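Local coordinates for protein peptidase S15/CocE/NonD (Thaumarchaeota archaeon SCGC AB-539-E09, PDB 4PF1) that acts as a serine aminopeptidase of the alpha/beta-hydrolase fold, probably cleaving residues from the N-termini of peptides, at residues A[275-289]-A[302-314]. Sequence-based numbering, arbitrary orientation.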
ATOM      1  N   ASP A 275      17.405  -7.490  38.964  1.00 18.80           N
ATOM      2  CA  ASP A 275      16.458  -8.159  39.861  1.00 18.87           C
ATOM      3  C   ASP A 275      17.165  -8.591  41.155  1.00 24.58           C
ATOM      4  O   ASP A 275      16.631  -8.389  42.243  1.00 24.71           O
ATOM      5  CB  ASP A 275      15.801  -9.373  39.165  1.00 19.72           C
ATOM      6  CG  ASP A 275      16.771 -10.458  38.735  1.00 23.11           C
ATOM      7  OD1 ASP A 275      17.703 -10.148  37.957  1.00 23.35           O
ATOM      8  OD2 ASP A 275      16.599 -11.611  39.173  1.00 25.23           O
ATOM      9  N   LYS A 276      18.389  -9.137  41.031  1.00 22.11           N
ATOM     10  CA  LYS A 276      19.186  -9.597  42.166  1.00 22.83           C
ATOM     11  C   LYS A 276      19.725  -8.401  42.968  1.00 28.20           C
ATOM     12  O   LYS A 276      19.709  -8.438  44.201  1.00 28.20           O
ATOM     13  CB  LYS A 276      20.327 -10.510  41.689  1.00 24.85           C
ATOM     14  CG  LYS A 276      19.832 -11.853  41.147  1.00 35.68           C
ATOM     15  CD  LYS A 276      20.923 -12.620  40.409  1.00 46.24           C
ATOM     16  CE  LYS A 276      20.437 -13.945  39.865  1.00 58.88           C
ATOM     17  NZ  LYS A 276      19.548 -13.778  38.680  1.00 67.71           N
ATOM     18  N   MET A 277      20.136  -7.318  42.264  1.00 25.40           N
ATOM     19  CA  MET A 277      20.646  -6.084  42.872  1.00 26.13           C
ATOM     20  C   MET A 277      19.535  -5.356  43.674  1.00 29.40           C
ATOM     21  O   MET A 277      19.740  -5.064  44.853  1.00 29.87           O
ATOM     22  CB  MET A 277      21.243  -5.158  41.788  1.00 28.59           C
ATOM     23  CG  MET A 277      22.036  -3.981  42.344  1.00 33.26           C
ATOM     24  SD  MET A 277      21.002  -2.533  42.711  1.00 38.14           S
ATOM     25  CE  MET A 277      20.840  -1.827  41.076  1.00 34.23           C
ATOM     26  N   LEU A 278      18.369  -5.075  43.039  1.00 24.56           N
ATOM     27  CA  LEU A 278      17.242  -4.380  43.691  1.00 24.18           C
ATOM     28  C   LEU A 278      16.675  -5.165  44.890  1.00 27.33           C
ATOM     29  O   LEU A 278      16.136  -4.553  45.818  1.00 26.27           O
ATOM     30  CB  LEU A 278      16.114  -4.082  42.687  1.00 23.62           C
ATOM     31  CG  LEU A 278      16.333  -2.875  41.769  1.00 27.95           C
ATOM     32  CD1 LEU A 278      15.553  -3.024  40.488  1.00 27.52           C
ATOM     33  CD2 LEU A 278      15.940  -1.586  42.453  1.00 30.44           C
ATOM     34  N   ALA A 279      16.809  -6.509  44.874  1.00 23.95           N
ATOM     35  CA  ALA A 279      16.346  -7.374  45.963  1.00 24.61           C
ATOM     36  C   ALA A 279      17.182  -7.168  47.227  1.00 29.41           C
ATOM     37  O   ALA A 279      16.663  -7.323  48.329  1.00 29.80           O
ATOM     38  CB  ALA A 279      16.399  -8.831  45.532  1.00 25.29           C
ATOM     39  N   GLN A 280      18.468  -6.786  47.061  1.00 26.52           N
ATOM     40  CA  GLN A 280      19.411  -6.540  48.161  1.00 27.45           C
ATOM     41  C   GLN A 280      19.341  -5.082  48.681  1.00 31.35           C
ATOM     42  O   GLN A 280      20.086  -4.724  49.598  1.00 31.69           O
ATOM     43  CB  GLN A 280      20.851  -6.866  47.716  1.00 28.95           C
ATOM     44  CG  GLN A 280      21.111  -8.351  47.475  1.00 45.08           C
ATOM     45  CD  GLN A 280      22.430  -8.590  46.781  1.00 64.61           C
ATOM     46  OE1 GLN A 280      22.714  -8.036  45.711  1.00 59.45           O
ATOM     47  NE2 GLN A 280      23.250  -9.458  47.356  1.00 57.98           N
ATOM     48  N   HIS A 281      18.462  -4.252  48.097  1.00 27.18           N
ATOM     49  CA  HIS A 281      18.307  -2.850  48.493  1.00 27.36           C
ATOM     50  C   HIS A 281      16.886  -2.565  49.007  1.00 31.94           C
ATOM     51  O   HIS A 281      15.950  -3.255  48.601  1.00 30.89           O
ATOM     52  CB  HIS A 281      18.643  -1.921  47.319  1.00 27.34           C
ATOM     53  CG  HIS A 281      20.110  -1.788  47.071  1.00 30.72           C
ATOM     54  ND1 HIS A 281      20.863  -0.812  47.703  1.00 32.62           N
ATOM     55  CD2 HIS A 281      20.926  -2.533  46.289  1.00 32.16           C
ATOM     56  CE1 HIS A 281      22.101  -0.982  47.271  1.00 32.14           C
ATOM     57  NE2 HIS A 281      22.188  -2.008  46.421  1.00 32.18           N
ATOM     58  N   PRO A 282      16.689  -1.548  49.890  1.00 29.75           N
ATOM     59  CA  PRO A 282      15.327  -1.263  50.374  1.00 29.94           C
ATOM     60  C   PRO A 282      14.395  -0.790  49.258  1.00 33.56           C
ATOM     61  O   PRO A 282      14.812  -0.056  48.357  1.00 32.52           O
ATOM     62  CB  PRO A 282      15.540  -0.161  51.422  1.00 32.15           C
ATOM     63  CG  PRO A 282      16.995  -0.205  51.754  1.00 36.82           C
ATOM     64  CD  PRO A 282      17.674  -0.635  50.503  1.00 31.82           C
ATOM     65  N   LEU A 283      13.141  -1.252  49.308  1.00 30.34           N
ATOM     66  CA  LEU A 283      12.091  -0.888  48.367  1.00 29.86           C
ATOM     67  C   LEU A 283      11.205   0.161  49.038  1.00 34.42           C
ATOM     68  O   LEU A 283      10.426  -0.171  49.936  1.00 35.21           O
ATOM     69  CB  LEU A 283      11.304  -2.151  47.973  1.00 30.02           C
ATOM     70  CG  LEU A 283      10.084  -1.973  47.077  1.00 34.80           C
ATOM     71  CD1 LEU A 283      10.473  -1.986  45.605  1.00 34.31           C
ATOM     72  CD2 LEU A 283       9.075  -3.050  47.358  1.00 37.88           C
ATOM     73  N   THR A 284      11.394   1.441  48.670  1.00 30.40           N
ATOM     74  CA  THR A 284      10.675   2.564  49.288  1.00 30.30           C
ATOM     75  C   THR A 284       9.867   3.378  48.269  1.00 32.65           C
ATOM     76  O   THR A 284       8.867   3.998  48.639  1.00 32.78           O
ATOM     77  CB  THR A 284      11.665   3.495  50.018  1.00 40.46           C
ATOM     78  OG1 THR A 284      12.663   3.938  49.096  1.00 40.06           O
ATOM     79  CG2 THR A 284      12.322   2.830  51.233  1.00 39.45           C
ATOM     80  N   VAL A 285      10.322   3.408  47.007  1.00 27.27           N
ATOM     81  CA  VAL A 285       9.701   4.188  45.933  1.00 25.82           C
ATOM     82  C   VAL A 285       8.575   3.376  45.251  1.00 27.16           C
ATOM     83  O   VAL A 285       8.823   2.246  44.816  1.00 26.69           O
ATOM     84  CB  VAL A 285      10.771   4.656  44.898  1.00 29.42           C
ATOM     85  CG1 VAL A 285      10.158   5.554  43.824  1.00 28.59           C
ATOM     86  CG2 VAL A 285      11.937   5.364  45.590  1.00 29.77           C
ATOM     87  N   PRO A 286       7.347   3.951  45.112  1.00 21.68           N
ATOM     88  CA  PRO A 286       6.274   3.236  44.390  1.00 21.11           C
ATOM     89  C   PRO A 286       6.684   2.948  42.945  1.00 23.62           C
ATOM     90  O   PRO A 286       7.232   3.822  42.269  1.00 21.77           O
ATOM     91  CB  PRO A 286       5.086   4.204  44.459  1.00 23.00           C
ATOM     92  CG  PRO A 286       5.408   5.132  45.581  1.00 27.81           C
ATOM     93  CD  PRO A 286       6.889   5.273  45.574  1.00 23.32           C
ATOM     94  N   MET A 287       6.473   1.704  42.501  1.00 20.91           N
ATOM     95  CA  MET A 287       6.903   1.232  41.192  1.00 20.57           C
ATOM     96  C   MET A 287       5.751   0.663  40.383  1.00 22.76           C
ATOM     97  O   MET A 287       4.981  -0.164  40.881  1.00 22.82           O
ATOM     98  CB  MET A 287       7.988   0.155  41.375  1.00 23.48           C
ATOM     99  CG  MET A 287       8.909  -0.011  40.185  1.00 27.46           C
ATOM    100  SD  MET A 287      10.190  -1.268  40.473  1.00 32.78           S
ATOM    101  CE  MET A 287      11.054  -0.553  41.889  1.00 30.14           C
ATOM    102  N   LEU A 288       5.666   1.075  39.117  1.00 17.39           N
ATOM    103  CA  LEU A 288       4.701   0.562  38.156  1.00 16.46           C
ATOM    104  C   LEU A 288       5.488  -0.122  37.029  1.00 19.33           C
ATOM    105  O   LEU A 288       5.927   0.538  36.082  1.00 18.28           O
ATOM    106  CB  LEU A 288       3.789   1.699  37.633  1.00 16.32           C
ATOM    107  CG  LEU A 288       2.633   1.309  36.683  1.00 20.31           C
ATOM    108  CD1 LEU A 288       1.603   0.421  37.380  1.00 20.30           C
ATOM    109  CD2 LEU A 288       1.943   2.548  36.137  1.00 21.35           C
ATOM    110  N   ILE A 289       5.745  -1.431  37.186  1.00 15.65           N
ATOM    111  CA  ILE A 289       6.519  -2.207  36.214  1.00 15.11           C
ATOM    112  C   ILE A 289       5.635  -2.522  35.007  1.00 18.19           C
ATOM    113  O   ILE A 289       4.587  -3.150  35.153  1.00 17.50           O
ATOM    114  CB  ILE A 289       7.137  -3.493  36.839  1.00 18.32           C
ATOM    115  CG1 ILE A 289       7.835  -3.185  38.190  1.00 18.96           C
ATOM    116  CG2 ILE A 289       8.103  -4.160  35.847  1.00 18.25           C
ATOM    117  CD1 ILE A 289       8.047  -4.398  39.099  1.00 26.10           C
ATOM    118  N   SER A 302      10.987  -7.379  33.072  1.00 14.14           N
ATOM    119  CA  SER A 302       9.805  -6.919  33.810  1.00 14.37           C
ATOM    120  C   SER A 302       9.120  -8.028  34.669  1.00 18.26           C
ATOM    121  O   SER A 302       8.928  -7.788  35.864  1.00 17.65           O
ATOM    122  CB  SER A 302       8.807  -6.259  32.868  1.00 17.70           C
ATOM    123  OG  SER A 302       9.425  -5.186  32.174  1.00 23.09           O
ATOM    124  N   PRO A 303       8.795  -9.248  34.144  1.00 14.71           N
ATOM    125  CA  PRO A 303       8.192 -10.272  35.025  1.00 14.67           C
ATOM    126  C   PRO A 303       9.144 -10.742  36.135  1.00 18.68           C
ATOM    127  O   PRO A 303       8.687 -11.008  37.248  1.00 18.02           O
ATOM    128  CB  PRO A 303       7.833 -11.409  34.070  1.00 16.05           C
ATOM    129  CG  PRO A 303       8.669 -11.196  32.879  1.00 20.15           C
ATOM    130  CD  PRO A 303       8.917  -9.739  32.754  1.00 15.55           C
ATOM    131  N   LYS A 304      10.470 -10.806  35.849  1.00 15.61           N
ATOM    132  CA  LYS A 304      11.471 -11.191  36.857  1.00 16.08           C
ATOM    133  C   LYS A 304      11.568 -10.106  37.946  1.00 20.75           C
ATOM    134  O   LYS A 304      11.756 -10.436  39.118  1.00 20.45           O
ATOM    135  CB  LYS A 304      12.849 -11.452  36.208  1.00 18.22           C
ATOM    136  CG  LYS A 304      13.887 -12.074  37.154  1.00 24.21           C
ATOM    137  CD  LYS A 304      13.785 -13.600  37.224  1.00 32.23           C
ATOM    138  CE  LYS A 304      14.620 -14.190  38.340  1.00 47.41           C
ATOM    139  NZ  LYS A 304      16.078 -14.130  38.055  1.00 58.97           N
ATOM    140  N   LEU A 305      11.387  -8.815  37.560  1.00 18.29           N
ATOM    141  CA  LEU A 305      11.384  -7.687  38.500  1.00 18.77           C
ATOM    142  C   LEU A 305      10.239  -7.818  39.487  1.00 23.79           C
ATOM    143  O   LEU A 305      10.469  -7.726  40.689  1.00 24.33           O
ATOM    144  CB  LEU A 305      11.283  -6.336  37.769  1.00 18.55           C
ATOM    145  CG  LEU A 305      12.580  -5.701  37.300  1.00 23.38           C
ATOM    146  CD1 LEU A 305      12.296  -4.411  36.550  1.00 23.16           C
ATOM    147  CD2 LEU A 305      13.530  -5.432  38.470  1.00 25.76           C
ATOM    148  N   TYR A 306       9.002  -8.060  38.986  1.00 20.70           N
ATOM    149  CA  TYR A 306       7.837  -8.247  39.852  1.00 21.02           C
ATOM    150  C   TYR A 306       8.044  -9.448  40.784  1.00 25.02           C
ATOM    151  O   TYR A 306       7.759  -9.343  41.971  1.00 24.54           O
ATOM    152  CB  TYR A 306       6.533  -8.410  39.031  1.00 21.90           C
ATOM    153  CG  TYR A 306       5.355  -8.886  39.863  1.00 24.30           C
ATOM    154  CD1 TYR A 306       4.674  -8.014  40.710  1.00 26.26           C
ATOM    155  CD2 TYR A 306       4.967 -10.223  39.857  1.00 25.50           C
ATOM    156  CE1 TYR A 306       3.609  -8.451  41.494  1.00 26.43           C
ATOM    157  CE2 TYR A 306       3.918 -10.676  40.656  1.00 26.82           C
ATOM    158  CZ  TYR A 306       3.245  -9.788  41.477  1.00 34.45           C
ATOM    159  OH  TYR A 306       2.206 -10.235  42.257  1.00 36.39           O
ATOM    160  N   LYS A 307       8.556 -10.579  40.244  1.00 21.98           N
ATOM    161  CA  LYS A 307       8.782 -11.820  40.997  1.00 22.40           C
ATOM    162  C   LYS A 307       9.683 -11.608  42.225  1.00 27.92           C
ATOM    163  O   LYS A 307       9.405 -12.174  43.283  1.00 28.40           O
ATOM    164  CB  LYS A 307       9.377 -12.909  40.084  1.00 24.42           C
ATOM    165  CG  LYS A 307       9.453 -14.297  40.739  1.00 34.50           C
ATOM    166  CD  LYS A 307       9.898 -15.403  39.769  1.00 39.82           C
ATOM    167  CE  LYS A 307      11.394 -15.449  39.524  1.00 43.27           C
ATOM    168  NZ  LYS A 307      12.172 -15.758  40.756  1.00 46.95           N
ATOM    169  N   VAL A 308      10.743 -10.792  42.092  1.00 25.09           N
ATOM    170  CA  VAL A 308      11.694 -10.565  43.186  1.00 26.07           C
ATOM    171  C   VAL A 308      11.254  -9.405  44.116  1.00 30.98           C
ATOM    172  O   VAL A 308      11.601  -9.420  45.299  1.00 31.63           O
ATOM    173  CB  VAL A 308      13.154 -10.361  42.677  1.00 30.02           C
ATOM    174  CG1 VAL A 308      13.603 -11.523  41.793  1.00 29.51           C
ATOM    175  CG2 VAL A 308      13.319  -9.028  41.944  1.00 29.52           C
ATOM    176  N   LEU A 309      10.508  -8.411  43.590  1.00 27.33           N
ATOM    177  CA  LEU A 309      10.118  -7.236  44.379  1.00 27.49           C
ATOM    178  C   LEU A 309       8.732  -7.368  45.037  1.00 31.82           C
ATOM    179  O   LEU A 309       8.464  -6.655  46.006  1.00 31.74           O
ATOM    180  CB  LEU A 309      10.191  -5.948  43.531  1.00 27.05           C
ATOM    181  CG  LEU A 309      11.588  -5.560  42.994  1.00 31.46           C
ATOM    182  CD1 LEU A 309      11.494  -4.414  42.012  1.00 30.94           C
ATOM    183  CD2 LEU A 309      12.555  -5.211  44.128  1.00 34.60           C
ATOM    184  N   ALA A 310       7.867  -8.287  44.539  1.00 28.84           N
ATOM    185  CA  ALA A 310       6.533  -8.521  45.123  1.00 29.14           C
ATOM    186  C   ALA A 310       6.610  -9.082  46.567  1.00 33.43           C
ATOM    187  O   ALA A 310       5.862  -8.590  47.407  1.00 32.80           O
ATOM    188  CB  ALA A 310       5.709  -9.451  44.246  1.00 29.51           C
ATOM    189  N   PRO A 311       7.502 -10.064  46.912  1.00 30.84           N
ATOM    190  CA  PRO A 311       7.547 -10.539  48.312  1.00 31.47           C
ATOM    191  C   PRO A 311       8.084  -9.478  49.283  1.00 37.03           C
ATOM    192  O   PRO A 311       7.772  -9.528  50.474  1.00 37.10           O
ATOM    193  CB  PRO A 311       8.467 -11.759  48.248  1.00 33.24           C
ATOM    194  CG  PRO A 311       9.307 -11.542  47.062  1.00 37.05           C
ATOM    195  CD  PRO A 311       8.474 -10.796  46.071  1.00 32.00           C
ATOM    196  N   LYS A 312       8.868  -8.504  48.767  1.00 34.49           N
ATOM    197  CA  LYS A 312       9.406  -7.385  49.551  1.00 35.14           C
ATOM    198  C   LYS A 312       8.291  -6.392  49.918  1.00 40.87           C
ATOM    199  O   LYS A 312       8.447  -5.607  50.855  1.00 41.21           O
ATOM    200  CB  LYS A 312      10.521  -6.669  48.777  1.00 36.90           C
ATOM    201  CG  LYS A 312      11.842  -7.432  48.754  1.00 44.24           C
ATOM    202  CD  LYS A 312      12.897  -6.723  47.904  1.00 50.04           C
ATOM    203  CE  LYS A 312      13.589  -5.589  48.630  1.00 57.34           C
ATOM    204  NZ  LYS A 312      14.555  -6.085  49.647  1.00 65.33           N
ATOM    205  N   ASP A 313       7.170  -6.431  49.168  1.00 38.36           N
ATOM    206  CA  ASP A 313       5.983  -5.599  49.377  1.00 38.67           C
ATOM    207  C   ASP A 313       4.746  -6.530  49.531  1.00 44.02           C
ATOM    208  O   ASP A 313       4.008  -6.743  48.562  1.00 42.84           O
ATOM    209  CB  ASP A 313       5.826  -4.611  48.200  1.00 39.70           C
ATOM    210  CG  ASP A 313       4.652  -3.661  48.303  1.00 48.20           C
ATOM    211  OD1 ASP A 313       4.375  -3.174  49.425  1.00 48.93           O
ATOM    212  OD2 ASP A 313       4.034  -3.372  47.261  1.00 52.76           O
ATOM    213  N   PRO A 314       4.552  -7.156  50.726  1.00 42.77           N
ATOM    214  CA  PRO A 314       3.461  -8.143  50.875  1.00 43.03           C
ATOM    215  C   PRO A 314       2.051  -7.584  50.662  1.00 46.88           C
ATOM    216  O   PRO A 314       1.273  -8.179  49.911  1.00 46.38           O
ATOM    217  CB  PRO A 314       3.636  -8.653  52.314  1.00 45.64           C
ATOM    218  CG  PRO A 314       5.051  -8.346  52.664  1.00 50.09           C
ATOM    219  CD  PRO A 314       5.361  -7.067  51.961  1.00 45.16           C
TER
HETATM  220  O   HOH W   1      18.315 -12.386  36.562  1.00 10.93           O
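Strand 287-292, helix 301-309 and strand 319-324 form a beta-alpha-beta unit of the alpha/beta-hydrolase fold. Here Leu-305 and Leu-309 of its helix pack on Ile-289 and Met-287 of its first strand, and on Leu-278 of helix 274-279. The short helical segments 275-279 and 302-309 run in the same direction, 26° apart, with their axes 9.3 Å apart. Leu-309 splits its methyls: CD1 lies 3.7 Å from Met-287 SD, while CD2 turns to Leu-278 CB. Ile-289 CD1 rests on the helix backbone, 3.8 Å from Tyr-306 N. Leu-283 CD2 reaches CB of Asp-313, the last residue of the type I turn from Ala-310; the Asp-313 carboxylate accepts hydrogen bonds from the backbone N of Lys-317, Leu-318 and Val-319.

Polar contacts flank the packing of the two helical segments. Lys-304 bends at chi2 (85°) and chi4, and its NZ makes a 2.8 Å salt bridge to Asp-275 OD2, 38° out of the carboxylate plane. Tyr-300 OH also bonds this ammonium. Lys-276 NZ, 3.5 Å from Lys-304 NZ, makes a long salt bridge to the same OD2. Lys-312 NZ donates to Ala-279 O at 2.8 Å, and weakly to His-281 O. It thus ties backbone 279-281 to residue 312, while the shared Asp-275 carboxylate probably balances two ammonium charges.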